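Local atomic coordinates of methyltransferase-like protein (Saccharopolyspora spinosa, PDB entry 4PNE), a protein that catalyses a [4+2] cycloaddition in spinosyn biosynthesis, using a fold like that of S-adenosylmethionine-dependent methyltransferases. Residues 187-201 / 288-302. Sequence-based numbering, arbitrary orientation.
Sequences LKPGGILGVTEVVKR and HDMGYAILTARKPVG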
ATOM      1  N   LEU A 187       3.049  -4.967 -17.126  1.00 11.58           N
ATOM      2  CA  LEU A 187       3.979  -6.036 -16.783  1.00 11.55           C
ATOM      3  C   LEU A 187       4.401  -6.771 -18.041  1.00 13.69           C
ATOM      4  O   LEU A 187       3.594  -6.924 -18.959  1.00 12.16           O
ATOM      5  CB  LEU A 187       3.361  -7.047 -15.818  1.00 11.27           C
ATOM      6  CG  LEU A 187       3.271  -6.646 -14.356  1.00 11.27           C
ATOM      7  CD1 LEU A 187       2.409  -7.626 -13.621  1.00 13.25           C
ATOM      8  CD2 LEU A 187       4.642  -6.625 -13.736  1.00  8.39           C
ATOM      9  N   LYS A 188       5.641  -7.238 -18.038  1.00 11.02           N
ATOM     10  CA  LYS A 188       6.145  -8.142 -19.069  1.00 11.96           C
ATOM     11  C   LYS A 188       5.535  -9.509 -18.850  1.00 13.11           C
ATOM     12  O   LYS A 188       5.113  -9.834 -17.747  1.00 13.29           O
ATOM     13  CB  LYS A 188       7.677  -8.187 -19.005  1.00 13.04           C
ATOM     14  CG  LYS A 188       8.316  -6.873 -19.335  1.00 14.74           C
ATOM     15  CD  LYS A 188       9.807  -6.860 -19.030  1.00 17.01           C
ATOM     16  CE  LYS A 188      10.410  -5.512 -19.339  1.00 22.98           C
ATOM     17  NZ  LYS A 188      11.799  -5.419 -18.802  1.00 32.50           N
ATOM     18  N   PRO A 189       5.487 -10.343 -19.903  1.00 14.81           N
ATOM     19  CA  PRO A 189       5.046 -11.718 -19.660  1.00 14.71           C
ATOM     20  C   PRO A 189       5.898 -12.396 -18.604  1.00 12.61           C
ATOM     21  O   PRO A 189       7.144 -12.287 -18.624  1.00 15.52           O
ATOM     22  CB  PRO A 189       5.220 -12.398 -21.030  1.00 18.22           C
ATOM     23  CG  PRO A 189       5.160 -11.277 -22.009  1.00 21.23           C
ATOM     24  CD  PRO A 189       5.773 -10.078 -21.323  1.00 17.17           C
ATOM     25  N   GLY A 190       5.222 -13.055 -17.663  1.00 14.03           N
ATOM     26  CA  GLY A 190       5.904 -13.639 -16.528  1.00 15.61           C
ATOM     27  C   GLY A 190       6.160 -12.673 -15.378  1.00 14.61           C
ATOM     28  O   GLY A 190       6.618 -13.099 -14.339  1.00 15.82           O
ATOM     29  N   GLY A 191       5.908 -11.384 -15.585  1.00 13.35           N
ATOM     30  CA  GLY A 191       6.111 -10.379 -14.553  1.00 11.86           C
ATOM     31  C   GLY A 191       5.259 -10.628 -13.321  1.00 14.24           C
ATOM     32  O   GLY A 191       4.096 -11.003 -13.428  1.00 13.38           O
ATOM     33  N   ILE A 192       5.838 -10.330 -12.165  1.00 12.62           N
ATOM     34  CA  ILE A 192       5.235 -10.609 -10.879  1.00 11.89           C
ATOM     35  C   ILE A 192       4.610  -9.399 -10.201  1.00 13.28           C
ATOM     36  O   ILE A 192       5.223  -8.334 -10.159  1.00 13.37           O
ATOM     37  CB  ILE A 192       6.279 -11.161  -9.926  1.00 14.31           C
ATOM     38  CG1 ILE A 192       7.062 -12.298 -10.568  1.00 24.61           C
ATOM     39  CG2 ILE A 192       5.612 -11.593  -8.624  1.00 16.55           C
ATOM     40  CD1 ILE A 192       6.285 -13.566 -10.741  1.00 25.57           C
ATOM     41  N   LEU A 193       3.390  -9.564  -9.691  1.00 12.54           N
ATOM     42  CA  LEU A 193       2.719  -8.536  -8.895  1.00 10.57           C
ATOM     43  C   LEU A 193       2.574  -9.003  -7.469  1.00 12.15           C
ATOM     44  O   LEU A 193       2.037 -10.081  -7.223  1.00 13.24           O
ATOM     45  CB  LEU A 193       1.330  -8.204  -9.451  1.00 10.86           C
ATOM     46  CG  LEU A 193       0.385  -7.350  -8.593  1.00 13.38           C
ATOM     47  CD1 LEU A 193       0.923  -5.926  -8.410  1.00 11.11           C
ATOM     48  CD2 LEU A 193      -1.036  -7.349  -9.210  1.00 14.48           C
ATOM     49  N   GLY A 194       3.028  -8.194  -6.527  1.00  9.25           N
ATOM     50  CA  GLY A 194       2.797  -8.465  -5.125  1.00 12.29           C
ATOM     51  C   GLY A 194       1.814  -7.473  -4.570  1.00 12.04           C
ATOM     52  O   GLY A 194       2.038  -6.274  -4.701  1.00 11.34           O
ATOM     53  N   VAL A 195       0.748  -7.975  -3.962  1.00 11.54           N
ATOM     54  CA  VAL A 195      -0.321  -7.181  -3.387  1.00  9.47           C
ATOM     55  C   VAL A 195      -0.470  -7.420  -1.899  1.00 12.57           C
ATOM     56  O   VAL A 195      -0.502  -8.571  -1.459  1.00 11.94           O
ATOM     57  CB  VAL A 195      -1.676  -7.512  -4.054  1.00 10.36           C
ATOM     58  CG1 VAL A 195      -2.878  -6.807  -3.397  1.00 13.12           C
ATOM     59  CG2 VAL A 195      -1.617  -7.302  -5.577  1.00 11.94           C
ATOM     60  N   THR A 196      -0.580  -6.348  -1.113  1.00 11.45           N
ATOM     61  CA  THR A 196      -1.024  -6.507   0.259  1.00  9.77           C
ATOM     62  C   THR A 196      -2.229  -5.661   0.500  1.00 12.78           C
ATOM     63  O   THR A 196      -2.431  -4.598  -0.122  1.00 11.47           O
ATOM     64  CB  THR A 196       0.059  -6.207   1.287  1.00 13.13           C
ATOM     65  OG1 THR A 196       0.333  -4.805   1.341  1.00 12.22           O
ATOM     66  CG2 THR A 196       1.341  -6.961   0.972  1.00 13.10           C
ATOM     67  N   GLU A 197      -3.069  -6.139   1.412  1.00 11.41           N
ATOM     68  CA  GLU A 197      -4.258  -5.386   1.676  1.00 11.24           C
ATOM     69  C   GLU A 197      -4.849  -5.728   3.022  1.00 10.59           C
ATOM     70  O   GLU A 197      -4.738  -6.876   3.520  1.00 10.90           O
ATOM     71  CB  GLU A 197      -5.270  -5.613   0.564  1.00 14.28           C
ATOM     72  CG  GLU A 197      -6.318  -4.558   0.473  1.00 23.42           C
ATOM     73  CD  GLU A 197      -5.751  -3.137   0.455  1.00 14.45           C
ATOM     74  OE1 GLU A 197      -5.386  -2.693  -0.664  1.00 22.40           O
ATOM     75  OE2 GLU A 197      -5.732  -2.508   1.531  1.00 24.69           O
ATOM     76  N   VAL A 198      -5.458  -4.708   3.615  1.00  9.55           N
ATOM     77  CA  VAL A 198      -6.399  -4.861   4.724  1.00 12.77           C
ATOM     78  C   VAL A 198      -7.723  -5.376   4.193  1.00 11.44           C
ATOM     79  O   VAL A 198      -8.308  -4.759   3.302  1.00 10.52           O
ATOM     80  CB  VAL A 198      -6.614  -3.515   5.475  1.00 12.78           C
ATOM     81  CG1 VAL A 198      -7.633  -3.643   6.586  1.00 16.82           C
ATOM     82  CG2 VAL A 198      -5.281  -2.985   6.021  1.00 11.81           C
ATOM     83  N   VAL A 199      -8.177  -6.503   4.721  1.00 11.59           N
ATOM     84  CA  VAL A 199      -9.404  -7.164   4.256  1.00 10.39           C
ATOM     85  C   VAL A 199     -10.370  -7.443   5.406  1.00 10.73           C
ATOM     86  O   VAL A 199     -10.006  -7.398   6.558  1.00 12.06           O
ATOM     87  CB  VAL A 199      -9.108  -8.497   3.540  1.00 13.23           C
ATOM     88  CG1 VAL A 199      -8.322  -8.251   2.264  1.00 13.57           C
ATOM     89  CG2 VAL A 199      -8.343  -9.466   4.443  1.00 12.11           C
ATOM     90  N   LYS A 200     -11.614  -7.753   5.081  1.00 11.99           N
ATOM     91  CA  LYS A 200     -12.456  -8.430   6.057  1.00 11.78           C
ATOM     92  C   LYS A 200     -11.930  -9.855   6.196  1.00 10.09           C
ATOM     93  O   LYS A 200     -11.751 -10.536   5.176  1.00 13.61           O
ATOM     94  CB  LYS A 200     -13.907  -8.408   5.580  1.00 14.54           C
ATOM     95  CG  LYS A 200     -14.885  -8.942   6.607  1.00 17.72           C
ATOM     96  CD  LYS A 200     -16.306  -8.693   6.144  1.00 18.36           C
ATOM     97  CE  LYS A 200     -17.308  -8.903   7.272  1.00 27.61           C
ATOM     98  NZ  LYS A 200     -17.377 -10.320   7.662  1.00 29.35           N
ATOM     99  N   ARG A 201     -11.609 -10.286   7.417  1.00 14.89           N
ATOM    100  CA  ARG A 201     -10.907 -11.555   7.584  1.00 14.30           C
ATOM    101  C   ARG A 201     -11.696 -12.733   7.036  1.00 17.54           C
ATOM    102  O   ARG A 201     -11.131 -13.628   6.430  1.00 16.29           O
ATOM    103  CB  ARG A 201     -10.611 -11.829   9.063  1.00 13.70           C
ATOM    104  CG  ARG A 201      -9.847 -13.145   9.292  1.00 17.94           C
ATOM    105  CD  ARG A 201      -9.608 -13.447  10.758  1.00 17.33           C
ATOM    106  NE  ARG A 201     -10.839 -13.486  11.541  1.00 19.99           N
ATOM    107  CZ  ARG A 201     -11.228 -12.550  12.404  1.00 20.02           C
ATOM    108  NH1 ARG A 201     -10.487 -11.496  12.638  1.00 18.33           N
ATOM    109  NH2 ARG A 201     -12.375 -12.699  13.067  1.00 26.83           N
ATOM    110  N   HIS A 288     -11.328  -5.926  15.058  1.00 15.67           N
ATOM    111  CA  HIS A 288     -11.317  -7.360  15.292  1.00 20.46           C
ATOM    112  C   HIS A 288     -11.847  -8.163  14.067  1.00 19.03           C
ATOM    113  O   HIS A 288     -11.592  -9.361  13.946  1.00 21.57           O
ATOM    114  CB  HIS A 288     -12.129  -7.710  16.533  1.00 28.20           C
ATOM    115  CG  HIS A 288     -12.305  -9.178  16.707  1.00 36.30           C
ATOM    116  ND1 HIS A 288     -11.231 -10.016  16.903  1.00 42.32           N
ATOM    117  CD2 HIS A 288     -13.400  -9.969  16.643  1.00 40.41           C
ATOM    118  CE1 HIS A 288     -11.659 -11.261  16.981  1.00 37.33           C
ATOM    119  NE2 HIS A 288     -12.973 -11.261  16.834  1.00 40.57           N
ATOM    120  N   ASP A 289     -12.612  -7.495  13.201  1.00 17.67           N
ATOM    121  CA  ASP A 289     -13.166  -8.070  11.989  1.00 16.64           C
ATOM    122  C   ASP A 289     -12.222  -7.955  10.799  1.00 13.02           C
ATOM    123  O   ASP A 289     -12.435  -8.607   9.776  1.00 13.77           O
ATOM    124  CB  ASP A 289     -14.492  -7.388  11.635  1.00 16.05           C
ATOM    125  CG  ASP A 289     -15.570  -7.629  12.689  1.00 26.86           C
ATOM    126  OD1 ASP A 289     -15.677  -8.780  13.171  1.00 31.06           O
ATOM    127  OD2 ASP A 289     -16.274  -6.663  13.045  1.00 33.19           O
ATOM    128  N   MET A 290     -11.178  -7.135  10.950  1.00 13.36           N
ATOM    129  CA  MET A 290     -10.166  -6.981   9.919  1.00 15.73           C
ATOM    130  C   MET A 290      -9.171  -8.100   9.915  1.00 14.84           C
ATOM    131  O   MET A 290      -8.839  -8.645  10.951  1.00 14.69           O
ATOM    132  CB  MET A 290      -9.413  -5.676  10.112  1.00 13.43           C
ATOM    133  CG  MET A 290     -10.276  -4.479   9.839  1.00 16.04           C
ATOM    134  SD  MET A 290      -9.449  -2.954  10.322  1.00 15.92           S
ATOM    135  CE  MET A 290     -10.043  -1.876   9.028  1.00 16.87           C
ATOM    136  N   GLY A 291      -8.638  -8.394   8.738  1.00 12.74           N
ATOM    137  CA  GLY A 291      -7.494  -9.286   8.626  1.00 12.83           C
ATOM    138  C   GLY A 291      -6.559  -8.711   7.593  1.00 12.86           C
ATOM    139  O   GLY A 291      -6.651  -7.526   7.240  1.00 11.88           O
ATOM    140  N   TYR A 292      -5.663  -9.547   7.093  1.00 10.92           N
ATOM    141  CA  TYR A 292      -4.628  -9.054   6.181  1.00 11.61           C
ATOM    142  C   TYR A 292      -4.185 -10.144   5.214  1.00 10.62           C
ATOM    143  O   TYR A 292      -4.060 -11.309   5.589  1.00 12.05           O
ATOM    144  CB  TYR A 292      -3.437  -8.537   6.982  1.00 12.26           C
ATOM    145  CG  TYR A 292      -2.633  -7.499   6.249  1.00 11.96           C
ATOM    146  CD1 TYR A 292      -3.013  -6.171   6.274  1.00 12.59           C
ATOM    147  CD2 TYR A 292      -1.513  -7.843   5.492  1.00 13.52           C
ATOM    148  CE1 TYR A 292      -2.302  -5.210   5.601  1.00 11.76           C
ATOM    149  CE2 TYR A 292      -0.796  -6.890   4.808  1.00 11.97           C
ATOM    150  CZ  TYR A 292      -1.186  -5.572   4.861  1.00 11.15           C
ATOM    151  OH  TYR A 292      -0.476  -4.608   4.178  1.00 10.85           O
ATOM    152  N   ALA A 293      -3.915  -9.754   3.962  1.00  9.69           N
ATOM    153  CA  ALA A 293      -3.537 -10.696   2.892  1.00 11.52           C
ATOM    154  C   ALA A 293      -2.268 -10.264   2.188  1.00 10.54           C
ATOM    155  O   ALA A 293      -2.070  -9.069   1.946  1.00 10.34           O
ATOM    156  CB  ALA A 293      -4.691 -10.822   1.872  1.00 11.47           C
ATOM    157  N   ILE A 294      -1.376 -11.222   1.930  1.00 10.55           N
ATOM    158  CA  ILE A 294      -0.283 -11.051   1.004  1.00  9.08           C
ATOM    159  C   ILE A 294      -0.543 -11.951  -0.195  1.00 12.94           C
ATOM    160  O   ILE A 294      -0.715 -13.166  -0.032  1.00 12.86           O
ATOM    161  CB  ILE A 294       1.095 -11.398   1.631  1.00 11.29           C
ATOM    162  CG1 ILE A 294       1.317 -10.605   2.924  1.00 12.75           C
ATOM    163  CG2 ILE A 294       2.211 -11.136   0.629  1.00 17.25           C
ATOM    164  CD1 ILE A 294       2.586 -11.066   3.680  1.00 14.22           C
ATOM    165  N   LEU A 295      -0.688 -11.357  -1.377  1.00 11.61           N
ATOM    166  CA  LEU A 295      -0.945 -12.080  -2.624  1.00 10.34           C
ATOM    167  C   LEU A 295       0.215 -11.905  -3.610  1.00 14.10           C
ATOM    168  O   LEU A 295       0.730 -10.798  -3.789  1.00 12.84           O
ATOM    169  CB  LEU A 295      -2.240 -11.575  -3.267  1.00 12.69           C
ATOM    170  CG  LEU A 295      -3.444 -11.341  -2.327  1.00 19.10           C
ATOM    171  CD1 LEU A 295      -4.635 -10.737  -3.073  1.00 22.57           C
ATOM    172  CD2 LEU A 295      -3.838 -12.631  -1.599  1.00 20.64           C
ATOM    173  N   THR A 296       0.617 -12.986  -4.272  1.00 12.85           N
ATOM    174  CA  THR A 296       1.588 -12.944  -5.362  1.00 10.58           C
ATOM    175  C   THR A 296       0.891 -13.491  -6.592  1.00 19.57           C
ATOM    176  O   THR A 296       0.240 -14.541  -6.563  1.00 13.59           O
ATOM    177  CB  THR A 296       2.855 -13.747  -5.033  1.00 18.57           C
ATOM    178  OG1 THR A 296       3.321 -13.374  -3.728  1.00 23.26           O
ATOM    179  CG2 THR A 296       3.953 -13.498  -6.068  1.00 20.42           C
ATOM    180  N   ALA A 297       0.992 -12.743  -7.678  1.00 13.99           N
ATOM    181  CA  ALA A 297       0.345 -13.079  -8.917  1.00 13.82           C
ATOM    182  C   ALA A 297       1.296 -12.785 -10.033  1.00 13.94           C
ATOM    183  O   ALA A 297       2.286 -12.072  -9.827  1.00 13.94           O
ATOM    184  CB  ALA A 297      -0.915 -12.296  -9.086  1.00 16.55           C
ATOM    185  N   ARG A 298       1.073 -13.378 -11.207  1.00 15.48           N
ATOM    186  CA  ARG A 298       1.945 -13.055 -12.338  1.00 15.73           C
ATOM    187  C   ARG A 298       1.187 -13.004 -13.663  1.00 13.04           C
ATOM    188  O   ARG A 298       0.129 -13.619 -13.834  1.00 13.90           O
ATOM    189  CB  ARG A 298       3.086 -14.036 -12.429  1.00 22.14           C
ATOM    190  CG  ARG A 298       2.746 -15.275 -13.134  1.00 22.90           C
ATOM    191  CD  ARG A 298       3.992 -16.013 -13.516  1.00 20.45           C
ATOM    192  NE  ARG A 298       3.617 -17.398 -13.666  1.00 27.31           N
ATOM    193  CZ  ARG A 298       4.463 -18.379 -13.907  1.00 26.51           C
ATOM    194  NH1 ARG A 298       5.763 -18.126 -14.046  1.00 26.85           N
ATOM    195  NH2 ARG A 298       3.988 -19.603 -14.009  1.00 23.89           N
ATOM    196  N   LYS A 299       1.737 -12.238 -14.582  1.00 15.49           N
ATOM    197  CA  LYS A 299       1.271 -12.188 -15.940  1.00 15.53           C
ATOM    198  C   LYS A 299       1.713 -13.503 -16.578  1.00 15.22           C
ATOM    199  O   LYS A 299       2.864 -13.902 -16.425  1.00 16.88           O
ATOM    200  CB  LYS A 299       1.865 -11.001 -16.671  1.00 14.12           C
ATOM    201  CG  LYS A 299       1.258 -10.743 -18.070  1.00 13.39           C
ATOM    202  CD  LYS A 299       1.799  -9.510 -18.692  1.00 13.66           C
ATOM    203  CE  LYS A 299       1.069  -9.149 -19.975  1.00 13.13           C
ATOM    204  NZ  LYS A 299       1.401  -7.793 -20.387  1.00 15.79           N
ATOM    205  N   PRO A 300       0.784 -14.200 -17.244  1.00 16.18           N
ATOM    206  CA  PRO A 300       1.149 -15.459 -17.901  1.00 21.80           C
ATOM    207  C   PRO A 300       2.351 -15.272 -18.824  1.00 20.99           C
ATOM    208  O   PRO A 300       2.525 -14.199 -19.434  1.00 16.68           O
ATOM    209  CB  PRO A 300      -0.124 -15.823 -18.666  1.00 19.16           C
ATOM    210  CG  PRO A 300      -1.226 -15.224 -17.889  1.00 21.47           C
ATOM    211  CD  PRO A 300      -0.654 -13.909 -17.380  1.00 18.50           C
ATOM    212  N   VAL A 301       3.227 -16.274 -18.866  1.00 19.18           N
ATOM    213  CA  VAL A 301       4.404 -16.199 -19.722  1.00 24.51           C
ATOM    214  C   VAL A 301       3.982 -16.215 -21.184  1.00 28.00           C
ATOM    215  O   VAL A 301       2.895 -16.701 -21.534  1.00 31.28           O
ATOM    216  CB  VAL A 301       5.411 -17.352 -19.451  1.00 25.79           C
ATOM    217  CG1 VAL A 301       5.821 -17.407 -17.970  1.00 27.58           C
ATOM    218  CG2 VAL A 301       4.847 -18.681 -19.914  1.00 31.53           C
ATOM    219  N   GLY A 302       4.859 -15.680 -22.030  1.00 36.46           N
ATOM    220  CA  GLY A 302       4.589 -15.530 -23.449  1.00 42.85           C
ATOM    221  C   GLY A 302       5.536 -14.526 -24.094  1.00 45.77           C
ATOM    222  O   GLY A 302       5.109 -13.517 -24.670  1.00 37.25           O
TER
HETATM  223  O   HOH W   1       7.515 -15.659 -14.259  1.00 22.42           O
HETATM  224  O   HOH W   2      -7.861 -11.048  12.044  1.00 24.40           O
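The ring of Tyr292 lies across strand 191-200 with one face on the backbone oxygen of Glu197, 3.3 Å above the ring plane and offset toward the rim. Val198 CG2 meets its edge, 3.7 Å from Tyr292 CE1, and the His62 ring meets it with planes about 20° apart. With CG anti to the backbone N (chi1 -154°), the ring leans over the neighbouring strand, and its OH accepts a 3.0 Å hydrogen bond from Thr196 OG1; Gln168 OE1 is a further partner, and the Tyr292 side chain comes within about 4 Å of that of His61, which binds S-adenosyl-L-homocysteine. The Arg201 guanidinium is likewise used at its edge: NH1 donates in plane to His288 O (2.7 Å) and to a water that bridges to Met290 O. At the far end, Arg298 holds a water in plane that donates to Gly190 O, while Glu236 salt-bridges its NE. The antiparallel pairing between belongs to the class I methyltransferase sheet, order 3-2-1-4-5-7-6, whose last strand is inserted between the fifth and sixth. Val195 and Leu295 exchange two nearly straight 2.8 Å N-to-O bonds; Leu295 touches helix 223-233. Thr196 and Ile294 turn instead to helix 73-88. Lys299 reaches back fully extended, NZ donating to Leu187 O at 2.8 Å and also to Leu184 O and Asn159 OD1.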